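NAD-dependent epimerase/dehydratase (Veillonella parvula DSM 2008, PDB 3R6D) probably binds NAD(P) through a Rossmann-type domain and may act as an epimerase or dehydratase, though its substrate is not established. Local coordinates at residues A[8-13]-A[31-36]. Numbering follows the deposited sequence.
Sequences ITILGA and MHITLY
Ile8 and Ile33, Thr9 and Thr34, and Ile10 and Leu35 pair in parallel across two neighbouring strands, which a ladder of backbone hydrogen bonds joins. Ile8 and Ile10 each use both N and O: Ile8 bonds to His32 O and Thr34 N, Ile10 to Thr34 O (2.8 Å from its N) and Tyr36 N. The packing is tight on the face of Ile8, Ile10, Ile33 and Leu35; the last three pack against helix 22-28, and Ile8 against Val76. Ile10 CD1 reaches across to Ile33 CG2 at 3.8 Å, while Leu35 CD2 lies alongside Ile10 CB. The small methyl of Ala13, just past the strand, can come within 3.8 Å of Leu35 CB. At the other end the selenomethionine Met31, bent at chi3 (66°), brings CE to within 3.6 Å of Ile8 CG2. Strand 8-11, helix 22-28 and strand 33-37 form the first beta-alpha-beta crossover of a Rossmann fold, whose turn after the first strand commonly receives the dinucleotide in this family. On the opposite face Thr9 and the partly exposed Thr34, beta-branched and so suited to extended backbone, meet through less greasy side chains; the buried Thr9 OG1 is satisfied by Ala70 O. Leu11 CD2 meets Tyr36 CB at 3.7 Å; with CG anti to the backbone N (chi1 -176°), the ring is carried past Leu11 and its hydroxyl is hydrogen-bonded to Ser60 O. Beyond Leu11 the chain turns off at partly exposed Gly12, whose positive phi (67°) glycine tolerates readily; there a water replaces the direct bond, accepting from Gly12 N and donating to Tyr36 O.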
loop_
_atom_site.group_PDB
_atom_site.type_symbol
_atom_site.label_atom_id
_atom_site.label_comp_id
_atom_site.label_asym_id
_atom_site.label_seq_id
_atom_site.Cartn_x
_atom_site.Cartn_y
_atom_site.Cartn_z
ATOM N N ILE A 8 11.100 7.071 -5.438
ATOM C CA ILE A 8 10.218 6.039 -4.895
ATOM C C ILE A 8 10.429 4.719 -5.630
ATOM O O ILE A 8 10.485 4.701 -6.864
ATOM C CB ILE A 8 8.705 6.428 -4.882
ATOM C CG1 ILE A 8 7.812 5.345 -4.277
ATOM C CG2 ILE A 8 8.201 6.801 -6.293
ATOM C CD1 ILE A 8 6.376 5.844 -3.938
ATOM N N THR A 9 10.494 3.631 -4.869
ATOM C CA THR A 9 10.430 2.291 -5.445
ATOM C C THR A 9 9.096 1.687 -5.072
ATOM O O THR A 9 8.707 1.709 -3.899
ATOM C CB THR A 9 11.607 1.429 -5.007
ATOM O OG1 THR A 9 12.814 2.019 -5.500
ATOM C CG2 THR A 9 11.500 -0.019 -5.522
ATOM N N ILE A 10 8.420 1.157 -6.086
ATOM C CA ILE A 10 7.113 0.531 -5.932
ATOM C C ILE A 10 7.255 -0.973 -6.092
ATOM O O ILE A 10 7.649 -1.469 -7.158
ATOM C CB ILE A 10 6.091 1.129 -6.900
ATOM C CG1 ILE A 10 5.946 2.663 -6.627
ATOM C CG2 ILE A 10 4.769 0.417 -6.850
ATOM C CD1 ILE A 10 4.971 3.388 -7.540
ATOM N N LEU A 11 6.959 -1.699 -5.019
ATOM C CA LEU A 11 6.914 -3.152 -5.025
ATOM C C LEU A 11 5.452 -3.564 -5.210
ATOM O O LEU A 11 4.532 -2.857 -4.764
ATOM C CB LEU A 11 7.494 -3.709 -3.701
ATOM C CG LEU A 11 8.861 -3.137 -3.289
ATOM C CD1 LEU A 11 9.312 -3.797 -1.998
ATOM C CD2 LEU A 11 9.892 -3.359 -4.398
ATOM N N GLY A 12 5.212 -4.704 -5.848
ATOM C CA GLY A 12 3.832 -5.031 -6.226
ATOM C C GLY A 12 3.326 -4.075 -7.294
ATOM O O GLY A 12 2.142 -3.751 -7.337
ATOM N N ALA A 13 4.213 -3.640 -8.189
ATOM C CA ALA A 13 3.908 -2.562 -9.124
ATOM C C ALA A 13 2.768 -2.833 -10.071
ATOM O O ALA A 13 2.173 -1.889 -10.603
ATOM C CB ALA A 13 5.156 -2.199 -9.921
HETATM N N MSE A 31 8.395 13.114 -9.243
HETATM C CA MSE A 31 9.100 11.966 -8.679
HETATM C C MSE A 31 9.646 11.042 -9.746
HETATM O O MSE A 31 9.071 10.888 -10.835
HETATM C CB MSE A 31 8.198 11.186 -7.715
HETATM C CG MSE A 31 7.817 12.016 -6.480
HETATM SE SE MSE A 31 6.736 11.113 -5.180
HETATM C CE MSE A 31 7.919 10.008 -4.776
ATOM N N HIS A 32 10.751 10.405 -9.405
ATOM C CA HIS A 32 11.366 9.385 -10.223
ATOM C C HIS A 32 11.006 8.032 -9.625
ATOM O O HIS A 32 11.216 7.797 -8.428
ATOM C CB HIS A 32 12.864 9.599 -10.242
ATOM C CG HIS A 32 13.290 10.750 -11.093
ATOM N ND1 HIS A 32 12.881 12.059 -10.911
ATOM C CD2 HIS A 32 14.052 10.754 -12.205
ATOM C CE1 HIS A 32 13.443 12.824 -11.842
ATOM N NE2 HIS A 32 14.159 12.057 -12.633
ATOM N N ILE A 33 10.470 7.150 -10.462
ATOM C CA ILE A 33 9.793 5.954 -9.995
ATOM C C ILE A 33 10.521 4.710 -10.494
ATOM O O ILE A 33 10.765 4.556 -11.699
ATOM C CB ILE A 33 8.331 5.927 -10.480
ATOM C CG1 ILE A 33 7.592 7.197 -10.056
ATOM C CG2 ILE A 33 7.611 4.686 -9.983
ATOM C CD1 ILE A 33 6.189 7.396 -10.626
ATOM N N THR A 34 10.796 3.784 -9.582
ATOM C CA THR A 34 11.312 2.470 -9.941
ATOM C C THR A 34 10.246 1.437 -9.654
ATOM O O THR A 34 9.692 1.416 -8.541
ATOM C CB THR A 34 12.586 2.179 -9.156
ATOM O OG1 THR A 34 13.563 3.153 -9.515
ATOM C CG2 THR A 34 13.129 0.808 -9.426
ATOM N N LEU A 35 9.937 0.624 -10.656
ATOM C CA LEU A 35 8.955 -0.452 -10.541
ATOM C C LEU A 35 9.686 -1.793 -10.506
ATOM O O LEU A 35 10.487 -2.062 -11.411
ATOM C CB LEU A 35 7.993 -0.432 -11.739
ATOM C CG LEU A 35 7.277 0.903 -11.959
ATOM C CD1 LEU A 35 6.350 0.797 -13.192
ATOM C CD2 LEU A 35 6.470 1.357 -10.750
ATOM N N TYR A 36 9.443 -2.621 -9.472
ATOM C CA TYR A 36 10.100 -3.926 -9.345
ATOM C C TYR A 36 9.093 -5.019 -9.539
ATOM O O TYR A 36 8.011 -4.985 -8.919
ATOM C CB TYR A 36 10.659 -4.047 -7.940
ATOM C CG TYR A 36 11.454 -5.319 -7.702
ATOM C CD1 TYR A 36 12.685 -5.510 -8.330
ATOM C CD2 TYR A 36 10.984 -6.330 -6.859
ATOM C CE1 TYR A 36 13.450 -6.673 -8.099
ATOM C CE2 TYR A 36 11.741 -7.500 -6.637
ATOM C CZ TYR A 36 12.967 -7.661 -7.270
ATOM O OH TYR A 36 13.758 -8.771 -7.050
HETATM O O HOH W 1 7.483 -6.265 -6.548
#